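Local atomic coordinates of glycoside hydrolase family 43 (Halothermothrix orenii, PDB entry 4QQS), a protein that hydrolyses glycosidic bonds with alpha-L-arabinofuranosidase activity, and probably takes part in the breakdown of xylan and related polysaccharides. Residues Leu100-Ser105 / Pro109-Lys114; Arg37-Trp42 / Met85-Arg90. All coordinates share one frame; numbering follows the deposited sequence.

Contact 1. Residues Leu100-Ser105 / Pro109-Lys114; sequences LASSKS and PFKNIK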
ATOM      1  N   LEU A 100     -12.568  -7.210   5.063  1.00  7.40           N
ATOM      2  CA  LEU A 100     -11.791  -8.406   4.784  1.00  7.43           C
ATOM      3  C   LEU A 100     -12.592  -9.361   3.903  1.00  7.49           C
ATOM      4  O   LEU A 100     -13.746  -9.671   4.209  1.00  8.20           O
ATOM      5  CB  LEU A 100     -11.447  -9.107   6.096  1.00  8.13           C
ATOM      6  CG  LEU A 100     -10.542 -10.339   6.007  1.00  9.63           C
ATOM      7  CD1 LEU A 100      -9.138  -9.945   5.588  1.00 10.51           C
ATOM      8  CD2 LEU A 100     -10.512 -11.096   7.330  1.00 10.96           C
ATOM      9  N   ALA A 101     -11.957  -9.837   2.835  1.00  7.94           N
ATOM     10  CA  ALA A 101     -12.550 -10.761   1.873  1.00  7.88           C
ATOM     11  C   ALA A 101     -11.553 -11.883   1.593  1.00  8.32           C
ATOM     12  O   ALA A 101     -10.367 -11.762   1.906  1.00  9.06           O
ATOM     13  CB  ALA A 101     -12.894 -10.037   0.589  1.00  8.27           C
ATOM     14  N   SER A 102     -12.026 -12.964   0.974  1.00  8.67           N
ATOM     15  CA  SER A 102     -11.135 -14.061   0.620  1.00  9.53           C
ATOM     16  C   SER A 102     -11.501 -14.703  -0.714  1.00  9.38           C
ATOM     17  O   SER A 102     -12.608 -14.537  -1.224  1.00  9.57           O
ATOM     18  CB  SER A 102     -11.112 -15.106   1.731  1.00 11.61           C
ATOM     19  OG  SER A 102     -12.332 -15.820   1.774  1.00 13.63           O
ATOM     20  N   SER A 103     -10.552 -15.452  -1.268  1.00  9.77           N
ATOM     21  CA  SER A 103     -10.745 -16.177  -2.517  1.00 10.08           C
ATOM     22  C   SER A 103      -9.803 -17.360  -2.552  1.00 10.94           C
ATOM     23  O   SER A 103      -8.732 -17.338  -1.955  1.00 11.52           O
ATOM     24  CB  SER A 103     -10.439 -15.273  -3.713  1.00 11.28           C
ATOM     25  OG  SER A 103     -10.670 -15.950  -4.938  1.00 13.08           O
ATOM     26  N   LYS A 104     -10.198 -18.397  -3.269  1.00 12.49           N
ATOM     27  CA  LYS A 104      -9.314 -19.531  -3.503  1.00 14.53           C
ATOM     28  C   LYS A 104      -8.319 -19.250  -4.633  1.00 14.30           C
ATOM     29  O   LYS A 104      -7.340 -19.976  -4.791  1.00 16.89           O
ATOM     30  CB  LYS A 104     -10.137 -20.786  -3.784  1.00 17.60           C
ATOM     31  CG  LYS A 104     -10.882 -21.290  -2.549  1.00 21.16           C
ATOM     32  CD  LYS A 104      -9.909 -21.812  -1.486  1.00 24.14           C
ATOM     33  CE  LYS A 104     -10.611 -22.415  -0.274  1.00 25.83           C
ATOM     34  NZ  LYS A 104      -9.627 -22.883   0.750  1.00 26.77           N
ATOM     35  N   SER A 105      -8.568 -18.202  -5.412  1.00 12.73           N
ATOM     36  CA  SER A 105      -7.733 -17.846  -6.561  1.00 12.97           C
ATOM     37  C   SER A 105      -7.302 -16.386  -6.491  1.00 11.49           C
ATOM     38  O   SER A 105      -8.082 -15.544  -6.053  1.00 11.90           O
ATOM     39  CB  SER A 105      -8.532 -18.042  -7.848  1.00 15.15           C
ATOM     40  OG  SER A 105      -7.944 -17.321  -8.925  1.00 16.83           O
ATOM     41  N   PRO A 109     -13.320 -14.673  -7.899  1.00 12.64           N
ATOM     42  CA  PRO A 109     -13.894 -13.539  -7.175  1.00 11.71           C
ATOM     43  C   PRO A 109     -13.618 -13.604  -5.680  1.00 11.00           C
ATOM     44  O   PRO A 109     -13.736 -14.657  -5.060  1.00 12.71           O
ATOM     45  CB  PRO A 109     -15.392 -13.675  -7.447  1.00 12.38           C
ATOM     46  CG  PRO A 109     -15.603 -15.131  -7.658  1.00 13.74           C
ATOM     47  CD  PRO A 109     -14.361 -15.619  -8.338  1.00 14.03           C
ATOM     48  N   PHE A 110     -13.254 -12.464  -5.108  1.00  9.35           N
ATOM     49  CA  PHE A 110     -13.137 -12.346  -3.668  1.00  8.71           C
ATOM     50  C   PHE A 110     -14.518 -12.107  -3.063  1.00  9.59           C
ATOM     51  O   PHE A 110     -15.328 -11.339  -3.602  1.00 10.29           O
ATOM     52  CB  PHE A 110     -12.174 -11.212  -3.294  1.00  8.46           C
ATOM     53  CG  PHE A 110     -10.724 -11.585  -3.446  1.00  9.03           C
ATOM     54  CD1 PHE A 110     -10.119 -11.634  -4.692  1.00  9.28           C
ATOM     55  CD2 PHE A 110      -9.958 -11.911  -2.340  1.00  8.97           C
ATOM     56  CE1 PHE A 110      -8.788 -12.001  -4.822  1.00  9.73           C
ATOM     57  CE2 PHE A 110      -8.634 -12.262  -2.469  1.00  9.81           C
ATOM     58  CZ  PHE A 110      -8.054 -12.312  -3.708  1.00 10.07           C
ATOM     59  N   LYS A 111     -14.779 -12.786  -1.952  1.00  9.71           N
ATOM     60  CA  LYS A 111     -16.043 -12.660  -1.245  1.00  9.81           C
ATOM     61  C   LYS A 111     -15.796 -12.135   0.160  1.00  9.57           C
ATOM     62  O   LYS A 111     -14.882 -12.585   0.860  1.00 10.10           O
ATOM     63  CB  LYS A 111     -16.774 -13.999  -1.175  1.00 11.57           C
ATOM     64  CG  LYS A 111     -16.133 -15.037  -0.299  1.00 14.95           C
ATOM     65  CD  LYS A 111     -16.977 -16.298  -0.241  1.00 17.66           C
ATOM     66  CE  LYS A 111     -16.400 -17.292   0.747  1.00 19.83           C
ATOM     67  NZ  LYS A 111     -17.241 -18.507   0.872  1.00 21.44           N
ATOM     68  N   ASN A 112     -16.606 -11.174   0.583  1.00  9.30           N
ATOM     69  CA  ASN A 112     -16.458 -10.615   1.918  1.00  9.24           C
ATOM     70  C   ASN A 112     -16.630 -11.681   2.977  1.00  9.61           C
ATOM     71  O   ASN A 112     -17.546 -12.505   2.914  1.00 10.88           O
ATOM     72  CB  ASN A 112     -17.486  -9.515   2.148  1.00  9.40           C
ATOM     73  CG  ASN A 112     -17.210  -8.287   1.319  1.00  9.98           C
ATOM     74  OD1 ASN A 112     -16.059  -7.995   0.989  1.00 10.10           O
ATOM     75  ND2 ASN A 112     -18.262  -7.550   0.981  1.00 11.37           N
ATOM     76  N   ILE A 113     -15.739 -11.651   3.959  1.00  9.79           N
ATOM     77  CA  ILE A 113     -15.874 -12.486   5.136  1.00 11.04           C
ATOM     78  C   ILE A 113     -16.141 -11.684   6.412  1.00 10.69           C
ATOM     79  O   ILE A 113     -16.846 -12.180   7.281  1.00 12.74           O
ATOM     80  CB  ILE A 113     -14.741 -13.525   5.281  1.00 14.79           C
ATOM     81  CG1 ILE A 113     -13.388 -12.862   5.495  1.00 16.08           C
ATOM     82  CG2 ILE A 113     -14.756 -14.472   4.057  1.00 16.51           C
ATOM     83  CD1 ILE A 113     -12.249 -13.857   5.669  1.00 16.69           C
ATOM     84  N   LYS A 114     -15.644 -10.453   6.509  1.00  9.56           N
ATOM     85  CA  LYS A 114     -16.043  -9.547   7.585  1.00  9.91           C
ATOM     86  C   LYS A 114     -15.944  -8.126   7.040  1.00  9.41           C
ATOM     87  O   LYS A 114     -14.863  -7.574   6.884  1.00  9.39           O
ATOM     88  CB  LYS A 114     -15.208  -9.755   8.853  1.00 11.84           C
ATOM     89  CG  LYS A 114     -15.840  -9.148  10.090  1.00 12.18           C
ATOM     90  CD  LYS A 114     -15.139  -9.566  11.358  1.00 13.97           C
ATOM     91  CE  LYS A 114     -15.693  -8.872  12.587  1.00 16.66           C
ATOM     92  NZ  LYS A 114     -15.120  -9.494  13.805  1.00 19.32           N
TER

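Contact 2. Residues Arg37-Trp42 / Met85-Arg90; sequences RGFKVW and MTYSAR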
ATOM      1  N   ARG A  37     -16.890   0.836  -7.136  1.00 10.42           N
ATOM      2  CA  ARG A  37     -17.348  -0.544  -7.241  1.00 11.05           C
ATOM      3  C   ARG A  37     -16.426  -1.644  -6.679  1.00 10.10           C
ATOM      4  O   ARG A  37     -16.905  -2.626  -6.111  1.00 10.41           O
ATOM      5  CB  ARG A  37     -17.655  -0.804  -8.734  1.00 13.81           C
ATOM      6  CG  ARG A  37     -18.085  -2.203  -9.088  1.00 15.29           C
ATOM      7  CD  ARG A  37     -18.471  -2.323 -10.540  1.00 16.07           C
ATOM      8  NE  ARG A  37     -18.915  -3.676 -10.802  1.00 17.44           N
ATOM      9  CZ  ARG A  37     -19.660  -4.039 -11.833  1.00 18.67           C
ATOM     10  NH1 ARG A  37     -20.068  -3.134 -12.714  1.00 19.47           N
ATOM     11  NH2 ARG A  37     -20.005  -5.309 -11.974  1.00 20.11           N
ATOM     12  N   GLY A  38     -15.117  -1.539  -6.869  1.00  9.44           N
ATOM     13  CA  GLY A  38     -14.250  -2.641  -6.508  1.00  9.02           C
ATOM     14  C   GLY A  38     -12.849  -2.449  -7.045  1.00  8.26           C
ATOM     15  O   GLY A  38     -12.400  -1.326  -7.260  1.00  9.30           O
ATOM     16  N   PHE A  39     -12.149  -3.558  -7.250  1.00  7.86           N
ATOM     17  CA  PHE A  39     -10.730  -3.520  -7.565  1.00  7.67           C
ATOM     18  C   PHE A  39     -10.379  -4.414  -8.721  1.00  7.91           C
ATOM     19  O   PHE A  39     -10.660  -5.614  -8.700  1.00  8.70           O
ATOM     20  CB  PHE A  39      -9.894  -3.909  -6.335  1.00  8.01           C
ATOM     21  CG  PHE A  39     -10.250  -3.103  -5.128  1.00  7.53           C
ATOM     22  CD1 PHE A  39      -9.837  -1.786  -5.027  1.00  7.50           C
ATOM     23  CD2 PHE A  39     -11.039  -3.636  -4.126  1.00  8.25           C
ATOM     24  CE1 PHE A  39     -10.215  -1.015  -3.954  1.00  7.90           C
ATOM     25  CE2 PHE A  39     -11.432  -2.871  -3.045  1.00  8.23           C
ATOM     26  CZ  PHE A  39     -11.016  -1.558  -2.957  1.00  8.05           C
ATOM     27  N   LYS A  40      -9.718  -3.811  -9.701  1.00  8.03           N
ATOM     28  CA  LYS A  40      -9.117  -4.535 -10.801  1.00  8.22           C
ATOM     29  C   LYS A  40      -7.856  -5.262 -10.359  1.00  7.85           C
ATOM     30  O   LYS A  40      -7.174  -4.876  -9.403  1.00  8.45           O
ATOM     31  CB  LYS A  40      -8.770  -3.568 -11.932  1.00  9.18           C
ATOM     32  CG  LYS A  40      -9.989  -2.996 -12.635  1.00 10.67           C
ATOM     33  CD  LYS A  40      -9.636  -1.936 -13.654  1.00 12.11           C
ATOM     34  CE  LYS A  40     -10.845  -1.588 -14.507  1.00 15.17           C
ATOM     35  NZ  LYS A  40     -10.628  -0.402 -15.370  1.00 16.48           N
ATOM     36  N   VAL A  41      -7.558  -6.322 -11.097  1.00  8.01           N
ATOM     37  CA  VAL A  41      -6.328  -7.088 -10.968  1.00  8.56           C
ATOM     38  C   VAL A  41      -5.669  -7.210 -12.342  1.00  8.40           C
ATOM     39  O   VAL A  41      -6.350  -7.389 -13.352  1.00  8.83           O
ATOM     40  CB  VAL A  41      -6.574  -8.474 -10.315  1.00  8.90           C
ATOM     41  CG1 VAL A  41      -7.566  -9.309 -11.117  1.00  9.40           C
ATOM     42  CG2 VAL A  41      -5.262  -9.212 -10.076  1.00  9.69           C
ATOM     43  N   TRP A  42      -4.344  -7.074 -12.348  1.00  8.34           N
ATOM     44  CA  TRP A  42      -3.516  -7.282 -13.524  1.00  8.30           C
ATOM     45  C   TRP A  42      -2.520  -8.392 -13.198  1.00  8.59           C
ATOM     46  O   TRP A  42      -2.098  -8.553 -12.046  1.00  9.55           O
ATOM     47  CB  TRP A  42      -2.742  -6.018 -13.895  1.00  9.10           C
ATOM     48  CG  TRP A  42      -3.542  -4.807 -14.281  1.00  8.70           C
ATOM     49  CD1 TRP A  42      -3.701  -4.320 -15.545  1.00  9.23           C
ATOM     50  CD2 TRP A  42      -4.263  -3.906 -13.418  1.00  8.69           C
ATOM     51  NE1 TRP A  42      -4.458  -3.178 -15.525  1.00  9.13           N
ATOM     52  CE2 TRP A  42      -4.817  -2.899 -14.237  1.00  8.78           C
ATOM     53  CE3 TRP A  42      -4.470  -3.835 -12.034  1.00  9.03           C
ATOM     54  CZ2 TRP A  42      -5.574  -1.850 -13.729  1.00  9.28           C
ATOM     55  CZ3 TRP A  42      -5.221  -2.780 -11.537  1.00  9.76           C
ATOM     56  CH2 TRP A  42      -5.760  -1.809 -12.380  1.00  9.66           C
ATOM     57  N   MET A  85      -7.983 -10.539   1.059  1.00  8.17           N
ATOM     58  CA  MET A  85      -7.906  -9.163   0.617  1.00  7.65           C
ATOM     59  C   MET A  85      -8.456  -8.239   1.693  1.00  7.52           C
ATOM     60  O   MET A  85      -9.561  -8.436   2.178  1.00  8.20           O
ATOM     61  CB  MET A  85      -8.722  -8.949  -0.654  1.00  8.06           C
ATOM     62  CG  MET A  85      -8.651  -7.515  -1.187  1.00  8.63           C
ATOM     63  SD  MET A  85      -9.678  -7.196  -2.634  1.00  9.17           S
ATOM     64  CE  MET A  85      -8.792  -8.088  -3.907  1.00 10.12           C
ATOM     65  N   THR A  86      -7.680  -7.228   2.054  1.00  7.25           N
ATOM     66  CA  THR A  86      -8.200  -6.105   2.808  1.00  7.09           C
ATOM     67  C   THR A  86      -8.420  -4.947   1.855  1.00  6.61           C
ATOM     68  O   THR A  86      -7.750  -4.830   0.827  1.00  6.84           O
ATOM     69  CB  THR A  86      -7.233  -5.661   3.931  1.00  7.91           C
ATOM     70  OG1 THR A  86      -5.923  -5.462   3.390  1.00  8.59           O
ATOM     71  CG2 THR A  86      -7.170  -6.690   5.046  1.00  8.32           C
ATOM     72  N   TYR A  87      -9.364  -4.085   2.206  1.00  6.69           N
ATOM     73  CA  TYR A  87      -9.645  -2.890   1.432  1.00  6.38           C
ATOM     74  C   TYR A  87     -10.481  -1.977   2.296  1.00  6.79           C
ATOM     75  O   TYR A  87     -10.951  -2.385   3.362  1.00  7.52           O
ATOM     76  CB  TYR A  87     -10.380  -3.221   0.130  1.00  6.98           C
ATOM     77  CG  TYR A  87     -11.770  -3.816   0.269  1.00  7.04           C
ATOM     78  CD1 TYR A  87     -11.961  -5.182   0.433  1.00  7.65           C
ATOM     79  CD2 TYR A  87     -12.903  -3.014   0.192  1.00  7.15           C
ATOM     80  CE1 TYR A  87     -13.232  -5.735   0.498  1.00  8.38           C
ATOM     81  CE2 TYR A  87     -14.175  -3.553   0.255  1.00  7.71           C
ATOM     82  CZ  TYR A  87     -14.335  -4.913   0.411  1.00  8.09           C
ATOM     83  OH  TYR A  87     -15.618  -5.414   0.456  1.00  9.13           O
ATOM     84  N   SER A  88     -10.737  -0.758   1.822  1.00  6.54           N
ATOM     85  CA  SER A  88     -11.693   0.099   2.498  1.00  6.72           C
ATOM     86  C   SER A  88     -12.705   0.643   1.505  1.00  6.70           C
ATOM     87  O   SER A  88     -12.451   0.711   0.304  1.00  6.97           O
ATOM     88  CB  SER A  88     -11.001   1.223   3.279  1.00  7.75           C
ATOM     89  OG  SER A  88     -10.296   2.102   2.424  1.00  8.72           O
ATOM     90  N   ALA A  89     -13.859   1.012   2.037  1.00  6.86           N
ATOM     91  CA  ALA A  89     -14.902   1.681   1.274  1.00  7.57           C
ATOM     92  C   ALA A  89     -15.736   2.487   2.251  1.00  7.18           C
ATOM     93  O   ALA A  89     -15.654   2.306   3.468  1.00  7.59           O
ATOM     94  CB  ALA A  89     -15.779   0.670   0.518  1.00  7.95           C
ATOM     95  N   ARG A  90     -16.576   3.369   1.715  1.00  7.70           N
ATOM     96  CA  ARG A  90     -17.470   4.163   2.542  1.00  8.57           C
ATOM     97  C   ARG A  90     -18.747   3.377   2.841  1.00  9.28           C
ATOM     98  O   ARG A  90     -19.395   2.852   1.941  1.00 10.88           O
ATOM     99  CB  ARG A  90     -17.822   5.498   1.864  1.00  9.56           C
ATOM    100  CG  ARG A  90     -18.387   6.521   2.840  1.00 10.40           C
ATOM    101  CD  ARG A  90     -18.524   7.905   2.229  1.00 10.50           C
ATOM    102  NE  ARG A  90     -17.263   8.434   1.720  1.00 10.73           N
ATOM    103  CZ  ARG A  90     -16.326   9.031   2.449  1.00 11.03           C
ATOM    104  NH1 ARG A  90     -16.464   9.177   3.760  1.00 10.85           N
ATOM    105  NH2 ARG A  90     -15.215   9.464   1.860  1.00 10.77           N
TER

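Contact 1. Residues Leu100-Ser105 / Pro109-Lys114
Leu100-Ser103 and Lys111-Lys114 pair as the antiparallel hairpin that closes one four-stranded blade of the five-bladed beta-propeller, with strand 111-112 at the edge of the sheet. The two backbones exchange a reciprocal pair of bonds at Ser102 and Lys111, Ser102 N to Lys111 O and Lys111 N to Ser102 O, each 2.9 Å long. Beyond the Ala101-Asn112 pair the register shifts by one in a classic beta bulge, Ile113 and Lys114 both facing Leu100. The evidence is a carbonyl with two donors: Leu100 O takes Ile113 N at 2.8 Å, in the carbonyl plane on a lone pair, and Lys114 N at 3.1 Å, tilted out of that plane. Leu100 N completes the bulge by donating to Lys114 O. Beside it the two aliphatic chains cross at a slant, Leu100 CD2 meeting Ile113 CD1 at 3.7 Å. Towards the turn, the cover passes to an aromatic ring. Phe110 has CG beside its backbone N and anti to its carbonyl carbon (chi1 -78°), which sets the ring flat against Ser103 CB; this carbon stands 3.5 Å from the centroid and only 4° off the ring normal, a CH-pi contact over the face. The same ring also packs on Phe83 and Met85 of strand 82-90, the neighbour of 96-103 in the sheet, and on Ala56 and Leu57 of the neighbouring blade. An alanine at Phe110 would strip Ser103 CB of its aromatic partner and would probably leave a gap between the hairpin and strand 51-58. Ser102 OG, which touches Ile113 CG2, is hydrogen-bonded to Lys82 NZ. Near the turn, Ser103 OG lies anti to its own backbone N and donates to Ser105 O at 2.8 Å, in the carbonyl plane on a lone pair.

Contact 2. Residues Arg37-Trp42 / Met85-Arg90
Phe39 reaches from strand 38-44 to Met85 and Tyr87 of strand 82-90, so this is side-chain packing between two adjacent blades of the five-bladed beta-propeller. The segments belong to separate sheets: their axes come no closer than 9.3 Å, and side chains rather than backbone bonds bridge the interval. The tight part is small and fully buried. Phe39 turns a ring edge toward the face of Tyr87 in an offset edge-to-face pair, with centroids 5.4 Å apart and planes at 62°. The offset is evident from the atoms that meet. Phe39 CE2 lies 3.4 Å from Tyr87 CB and 3.5 Å from Tyr87 CG, and therefore bears on the root of the tyrosine ring, far from its hydroxyl. Tyr87 presents that root because its CG sits between the backbone N and the carbonyl carbon (chi1 64°). Met85 adds a Met-aromatic contact beside the pair: SD is 4.1 Å from Phe39 CD2, and its line to the ring centroid runs 56° off the ring normal, an oblique approach. Phe71 and Pro74 also pack on Phe39, while Leu57, Val76 and Tyr30 pack on Met85, setting the pair within an inter-blade core. Away from this cluster the two segments separate. Val41 CB stays 6.8 Å from Met85 CE and its side chain meets Ala56 and Tyr30 instead, and Ala89 CB, though its bond from CA points toward strand 38-42, remains 6.3 Å from Phe39 CZ. At the partly exposed ends, Arg37 and Arg90 turn to other partners, in salt bridges with Asp58 and Asp70 respectively. At the margin of the cluster the Ser88 carbonyl makes a looser approach to the edge of the Phe39 ring, near its plane, with O 4.2 Å from CZ.

In the fold
Contacts 1 and 2 lie about 11 Å apart, centre to centre, and meet in the second blade, where strands 82-90 and 96-103 adjoin. Ala101 O is 2.8 Å from Met85 N, a probable sheet bond, and Phe110 CD2 packs 3.6 Å from Met85 CB. Asn112 OD1 and Tyr87 OH, 2.7 Å apart, tie the edge strand to the inter-blade core. Only contact 2 nears the predicted catalytic residues: the side chain of Phe39 is about 7 Å from that of Asp17, the likely proton acceptor, and Ser88's about 6 Å from that of Asp126, predicted to tune the proton donor's pKa. The sodium ion lies about 10 Å from the Ser88 side chain and 13 Å from Leu100's.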